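Local atomic coordinates of tail fiber protein (Pseudomonas aeruginosa, PDB entry 6CL6), a protein that forms the trimeric receptor-binding fiber of an R2 pyocin, a contractile injection system, and probably recognises the surface of the target bacterium. Residues T305-A308 with D309-A312; G213-P217 with S218-L222. All blocks are in the same frame, centred on the assembly; numbering follows the deposited sequence.

Overall arrangement
Interaction 2 comes first along the chain, in the connection between strands 202-208 and 245-246, and interaction 1 follows much later, where strand 297-306 gives way to strand 310-315. Their centres are 119 Å apart and their nearest atoms about 102 Å, and they share no sheet. Residues 213-222 lie near the middle of the elongated chain, about 8 Å from its centre, and pack against both other subunits of the trimer. Residues 305-312 lie about 113 Å from that centre, in the gp53-like C-terminal family region, where a calcium ion joins two subunits. Together they sample two ways of fastening the chains: aromatic and apolar packing with hydrogen bonds mid-fiber, and metal binding far along it.

Interaction 1. Residues T305-A308 with D309-A312; sequences TCPA and DADA. With CA (calcium ion), chain I.
A type II beta turn from P307 to A310 brings P307 back over A310 and hands D309 to a calcium site in the gp53-like C-terminal family region. D309 takes the third place of the turn with a left-handed backbone (phi 51°, psi 45°), a conformation aspartate adopts more readily than most residues other than glycine and asparagine. The turn is not closed in the usual way: P307 O and A310 N stand 3.5 Å apart without a hydrogen bond, and P307 O is instead engaged by the side-chain amide of N357. Across the bend the side-chain contacts are largely apolar, while A310 is held by backbone hydrogen bonding with N357. The proline ring lies alongside the returning chain, CG of P307 being 3.8 Å from CB of A310 and CD of P307 only 3.2 Å from O of D311. Further from the bend, SG of C306 meets CB of A312 at 3.9 Å, and the same methyl, small enough to approach both, sits 3.5 Å from O of T305.

Beyond the turn, the carboxylate of D309 leads outward. Its CG is anti to the carbonyl carbon (chi1 -68°), and OD1 of D309 binds the calcium at 2.4 Å. OD2 of D309 stays off the metal and accepts a hydrogen bond from water 1 at 2.7 Å, a water that is itself a calcium ligand, which fixes the carboxylate's rotation. Four waters, O of G358 and O of P337 of the second subunit complete seven ligands, so the ion links two chains. D311 forms salt bridges with R346 and R356. The bend thus carries the chain from strand 297-306, hydrogen-bonded through the backbone of C306 to A363 on strand 363-371, to strand 310-315, which pairs with strand 352-357.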
ATOM      1  N   THR A 305      22.027 -88.921  54.058  1.00 18.72           N
ATOM      2  CA  THR A 305      22.391 -89.981  55.011  1.00 18.78           C
ATOM      3  C   THR A 305      23.070 -91.102  54.243  1.00 24.55           C
ATOM      4  O   THR A 305      22.494 -91.651  53.287  1.00 22.99           O
ATOM      5  CB  THR A 305      21.167 -90.499  55.758  1.00 24.73           C
ATOM      6  OG1 THR A 305      20.596 -89.438  56.536  1.00 26.90           O
ATOM      7  CG2 THR A 305      21.570 -91.649  56.719  1.00 33.45           C
ATOM      8  N   CYS A 306      24.293 -91.419  54.640  1.00 22.25           N
ATOM      9  CA  CYS A 306      25.078 -92.480  54.027  1.00 20.35           C
ATOM     10  C   CYS A 306      25.163 -93.685  54.974  1.00 16.31           C
ATOM     11  O   CYS A 306      25.185 -93.518  56.204  1.00 22.84           O
ATOM     12  CB  CYS A 306      26.515 -92.014  53.706  1.00 16.04           C
ATOM     13  SG  CYS A 306      26.647 -90.678  52.571  1.00 19.06           S
ATOM     14  N   PRO A 307      25.217 -94.899  54.448  1.00 21.20           N
ATOM     15  CA  PRO A 307      25.460 -96.064  55.308  1.00 19.20           C
ATOM     16  C   PRO A 307      26.931 -96.116  55.697  1.00 15.99           C
ATOM     17  O   PRO A 307      27.781 -95.446  55.115  1.00 15.82           O
ATOM     18  CB  PRO A 307      25.084 -97.263  54.434  1.00 20.91           C
ATOM     19  CG  PRO A 307      24.813 -96.709  53.023  1.00 19.43           C
ATOM     20  CD  PRO A 307      25.336 -95.270  53.036  1.00 16.73           C
ATOM     21  N   ALA A 308      27.224 -96.950  56.698  1.00 16.74           N
ATOM     22  CA  ALA A 308      28.607 -97.141  57.124  1.00 17.59           C
ATOM     23  C   ALA A 308      29.460 -97.603  55.944  1.00 27.04           C
ATOM     24  O   ALA A 308      29.070 -98.497  55.202  1.00 20.46           O
ATOM     25  CB  ALA A 308      28.647 -98.179  58.247  1.00 18.94           C
ATOM     26  N   ASP A 309      30.626 -96.983  55.765  1.00 19.68           N
ATOM     27  CA  ASP A 309      31.627 -97.471  54.812  1.00 15.16           C
ATOM     28  C   ASP A 309      31.033 -97.728  53.431  1.00 24.79           C
ATOM     29  O   ASP A 309      31.328 -98.737  52.799  1.00 21.02           O
ATOM     30  CB  ASP A 309      32.282 -98.780  55.349  1.00 17.89           C
ATOM     31  CG  ASP A 309      33.139 -98.567  56.583  1.00 28.35           C
ATOM     32  OD1 ASP A 309      33.789 -97.500  56.715  1.00 23.90           O
ATOM     33  OD2 ASP A 309      33.181 -99.494  57.430  1.00 27.33           O
ATOM     34  N   ALA A 310      30.209 -96.806  52.931  1.00 16.40           N
ATOM     35  CA  ALA A 310      29.433 -97.103  51.722  1.00 16.14           C
ATOM     36  C   ALA A 310      28.920 -95.808  51.097  1.00 20.66           C
ATOM     37  O   ALA A 310      29.088 -94.724  51.651  1.00 19.26           O
ATOM     38  CB  ALA A 310      28.263 -98.045  52.028  1.00 19.22           C
ATOM     39  N   ASP A 311      28.250 -95.951  49.949  1.00 17.70           N
ATOM     40  CA  ASP A 311      27.777 -94.833  49.144  1.00 17.98           C
ATOM     41  C   ASP A 311      26.309 -94.504  49.395  1.00 30.78           C
ATOM     42  O   ASP A 311      25.501 -95.347  49.797  1.00 20.86           O
ATOM     43  CB  ASP A 311      27.926 -95.127  47.644  1.00 31.93           C
ATOM     44  CG  ASP A 311      29.355 -95.268  47.198  1.00 31.10           C
ATOM     45  OD1 ASP A 311      30.240 -94.620  47.768  1.00 22.64           O
ATOM     46  OD2 ASP A 311      29.581 -96.040  46.248  1.00 24.35           O
ATOM     47  N   ALA A 312      25.965 -93.258  49.098  1.00 20.45           N
ATOM     48  CA  ALA A 312      24.578 -92.846  48.931  1.00 22.44           C
ATOM     49  C   ALA A 312      24.521 -91.911  47.740  1.00 28.39           C
ATOM     50  O   ALA A 312      25.431 -91.093  47.531  1.00 22.97           O
ATOM     51  CB  ALA A 312      24.008 -92.155  50.177  1.00 27.27           C
TER
HETATM   52 CA    CA I 703      35.993 -96.925  57.406  1.00 20.02          CA
HETATM   53  O   HOH W   1      35.459 -98.973  58.705  1.00 15.40           O
HETATM   54  O   HOH W   2      35.854 -95.882  59.579  1.00 13.34           O
HETATM   55  O   HOH W   3      37.414 -95.479  55.955  1.00 33.64           O
HETATM   56  O   HOH W   4      38.142 -97.670  58.131  1.00 18.05           O

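Interaction 2. Residues G213-P217 with S218-L222; sequences GDFNP and SDYLL
The carboxamide of N216 folds back past P217 and lies against the backbone amide and CB of S218, making an Asx turn of the Asx-Pro kind at the start of a short 3-10 segment. CG of N216 is anti to its own backbone N (chi1 -178°), which carries OD1 to 3.0 Å from N of S218 in a nearly straight bond (165° at the hydrogen). The donor sits well above the amide plane, 54° out of it. Proline suits the place between them: its ring holds phi near the helical value, and it has no N-H left to satisfy.

Two backbone bonds then build the 3-10 turn, D219 N to N216 O at 3.0 Å and Y220 N to P217 O at 3.1 Å. N216 therefore accepts through both its side-chain and its main-chain oxygen. Those turn carbonyls also meet the tyrosine ring at its edge: CD1 of Y220 is 3.6 Å from O of N216, and P217 O lies near the ring plane as well. The ring planes of Y220 and F215 stand roughly at right angles and touch through CE1 of Y220 and CD2 of F215, 4.2 Å apart.

This local turn belongs to the trimer interface. F215 stacks on W210 of the third subunit and packs on that subunit's F215, while Y220 lies on its Y220. P217 of the second subunit touches both F215 and Y220, and K223 of that subunit gives a hydrogen bond to O of S218. Water 5 links the backbone of N216 to the carboxylate OD2 of D219, an acceptor well matched to a water's hydrogen, and itself accepts from N of N216 at 3.0 Å.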
ATOM      1  N   GLY A 213      -3.259   9.972 -13.633  1.00 13.16           N
ATOM      2  CA  GLY A 213      -1.909   9.794 -14.119  1.00 18.69           C
ATOM      3  C   GLY A 213      -0.841   9.868 -13.042  1.00 18.28           C
ATOM      4  O   GLY A 213       0.279   9.401 -13.261  1.00 20.76           O
ATOM      5  N   ASP A 214      -1.161  10.430 -11.882  1.00 12.97           N
ATOM      6  CA  ASP A 214      -0.198  10.533 -10.808  1.00 12.78           C
ATOM      7  C   ASP A 214      -0.051   9.225 -10.047  1.00 22.83           C
ATOM      8  O   ASP A 214       1.072   8.789  -9.761  1.00 18.97           O
ATOM      9  CB  ASP A 214      -0.611  11.625  -9.819  1.00 14.54           C
ATOM     10  CG  ASP A 214      -0.558  13.001 -10.436  1.00 13.06           C
ATOM     11  OD1 ASP A 214       0.387  13.231 -11.195  1.00 16.48           O
ATOM     12  OD2 ASP A 214      -1.471  13.812 -10.118  1.00 10.03           O
ATOM     13  N   PHE A 215      -1.175   8.645  -9.625  1.00 15.79           N
ATOM     14  CA  PHE A 215      -1.176   7.413  -8.840  1.00 23.78           C
ATOM     15  C   PHE A 215      -2.565   6.803  -8.904  1.00 34.16           C
ATOM     16  O   PHE A 215      -3.550   7.475  -9.227  1.00 15.56           O
ATOM     17  CB  PHE A 215      -0.800   7.633  -7.370  1.00 16.02           C
ATOM     18  CG  PHE A 215      -1.803   8.439  -6.608  1.00 28.51           C
ATOM     19  CD1 PHE A 215      -1.753   9.825  -6.627  1.00 17.13           C
ATOM     20  CD2 PHE A 215      -2.811   7.815  -5.877  1.00 24.68           C
ATOM     21  CE1 PHE A 215      -2.703  10.574  -5.909  1.00  9.92           C
ATOM     22  CE2 PHE A 215      -3.756   8.551  -5.191  1.00 24.45           C
ATOM     23  CZ  PHE A 215      -3.708   9.940  -5.212  1.00 16.28           C
ATOM     24  N   ASN A 216      -2.624   5.524  -8.562  1.00 20.11           N
ATOM     25  CA  ASN A 216      -3.859   4.755  -8.450  1.00 16.57           C
ATOM     26  C   ASN A 216      -3.965   4.325  -6.995  1.00 20.89           C
ATOM     27  O   ASN A 216      -3.058   3.651  -6.493  1.00 17.31           O
ATOM     28  CB  ASN A 216      -3.820   3.543  -9.400  1.00 31.84           C
ATOM     29  CG  ASN A 216      -5.107   2.723  -9.367  1.00 42.26           C
ATOM     30  OD1 ASN A 216      -5.949   2.884  -8.480  1.00 24.36           O
ATOM     31  ND2 ASN A 216      -5.249   1.824 -10.330  1.00 42.26           N
ATOM     32  N   PRO A 217      -5.000   4.719  -6.256  1.00 19.69           N
ATOM     33  CA  PRO A 217      -5.062   4.313  -4.837  1.00 17.11           C
ATOM     34  C   PRO A 217      -5.053   2.806  -4.651  1.00 30.45           C
ATOM     35  O   PRO A 217      -4.698   2.340  -3.568  1.00 24.98           O
ATOM     36  CB  PRO A 217      -6.359   4.953  -4.331  1.00 26.23           C
ATOM     37  CG  PRO A 217      -7.162   5.256  -5.561  1.00 28.79           C
ATOM     38  CD  PRO A 217      -6.172   5.520  -6.656  1.00 24.90           C
ATOM     39  N   SER A 218      -5.392   2.030  -5.681  1.00 20.02           N
ATOM     40  CA  SER A 218      -5.377   0.577  -5.561  1.00 29.47           C
ATOM     41  C   SER A 218      -3.971   0.009  -5.447  1.00 20.42           C
ATOM     42  O   SER A 218      -3.831  -1.180  -5.158  1.00 27.83           O
ATOM     43  CB  SER A 218      -6.076  -0.073  -6.754  1.00 27.39           C
ATOM     44  OG  SER A 218      -7.430   0.331  -6.805  1.00 48.22           O
ATOM     45  N   ASP A 219      -2.941   0.811  -5.694  1.00 17.82           N
ATOM     46  CA  ASP A 219      -1.566   0.358  -5.500  1.00 20.06           C
ATOM     47  C   ASP A 219      -1.123   0.460  -4.056  1.00 20.00           C
ATOM     48  O   ASP A 219      -0.015   0.002  -3.721  1.00 21.91           O
ATOM     49  CB  ASP A 219      -0.640   1.169  -6.399  1.00 42.68           C
ATOM     50  CG  ASP A 219      -0.826   0.844  -7.869  1.00 29.73           C
ATOM     51  OD1 ASP A 219      -1.217  -0.293  -8.192  1.00 28.50           O
ATOM     52  OD2 ASP A 219      -0.588   1.733  -8.705  1.00 37.71           O
ATOM     53  N   TYR A 220      -1.960   1.021  -3.181  1.00 13.69           N
ATOM     54  CA  TYR A 220      -1.594   1.247  -1.795  1.00 17.54           C
ATOM     55  C   TYR A 220      -2.397   0.335  -0.875  1.00 22.39           C
ATOM     56  O   TYR A 220      -3.529  -0.047  -1.188  1.00 19.54           O
ATOM     57  CB  TYR A 220      -1.817   2.711  -1.428  1.00 20.22           C
ATOM     58  CG  TYR A 220      -0.891   3.633  -2.187  1.00 21.92           C
ATOM     59  CD1 TYR A 220      -1.192   4.034  -3.485  1.00 27.37           C
ATOM     60  CD2 TYR A 220       0.294   4.067  -1.635  1.00 19.54           C
ATOM     61  CE1 TYR A 220      -0.338   4.847  -4.188  1.00 13.91           C
ATOM     62  CE2 TYR A 220       1.160   4.873  -2.334  1.00 23.23           C
ATOM     63  CZ  TYR A 220       0.835   5.276  -3.612  1.00 16.75           C
ATOM     64  OH  TYR A 220       1.685   6.069  -4.298  1.00 27.22           O
ATOM     65  N   LEU A 221      -1.802   0.008   0.279  1.00 19.96           N
ATOM     66  CA  LEU A 221      -2.390  -0.942   1.210  1.00 19.24           C
ATOM     67  C   LEU A 221      -3.490  -0.272   2.040  1.00 16.80           C
ATOM     68  O   LEU A 221      -3.255   0.738   2.712  1.00 22.57           O
ATOM     69  CB  LEU A 221      -1.300  -1.527   2.126  1.00 16.09           C
ATOM     70  CG  LEU A 221      -1.781  -2.672   3.017  1.00 28.80           C
ATOM     71  CD1 LEU A 221      -2.141  -3.886   2.172  1.00 33.71           C
ATOM     72  CD2 LEU A 221      -0.765  -3.033   4.089  1.00 26.87           C
ATOM     73  N   LEU A 222      -4.691  -0.849   1.998  1.00 21.00           N
ATOM     74  CA  LEU A 222      -5.756  -0.446   2.907  1.00 18.39           C
ATOM     75  C   LEU A 222      -5.398  -0.829   4.331  1.00 20.85           C
ATOM     76  O   LEU A 222      -4.720  -1.835   4.572  1.00 25.56           O
ATOM     77  CB  LEU A 222      -7.094  -1.120   2.516  1.00 14.84           C
ATOM     78  CG  LEU A 222      -7.774  -0.686   1.216  1.00 28.22           C
ATOM     79  CD1 LEU A 222      -8.962  -1.603   0.929  1.00 42.76           C
ATOM     80  CD2 LEU A 222      -8.243   0.745   1.270  1.00 27.15           C
TER
HETATM   81  O   HOH W   5      -0.011   4.144  -8.481  1.00 24.16           O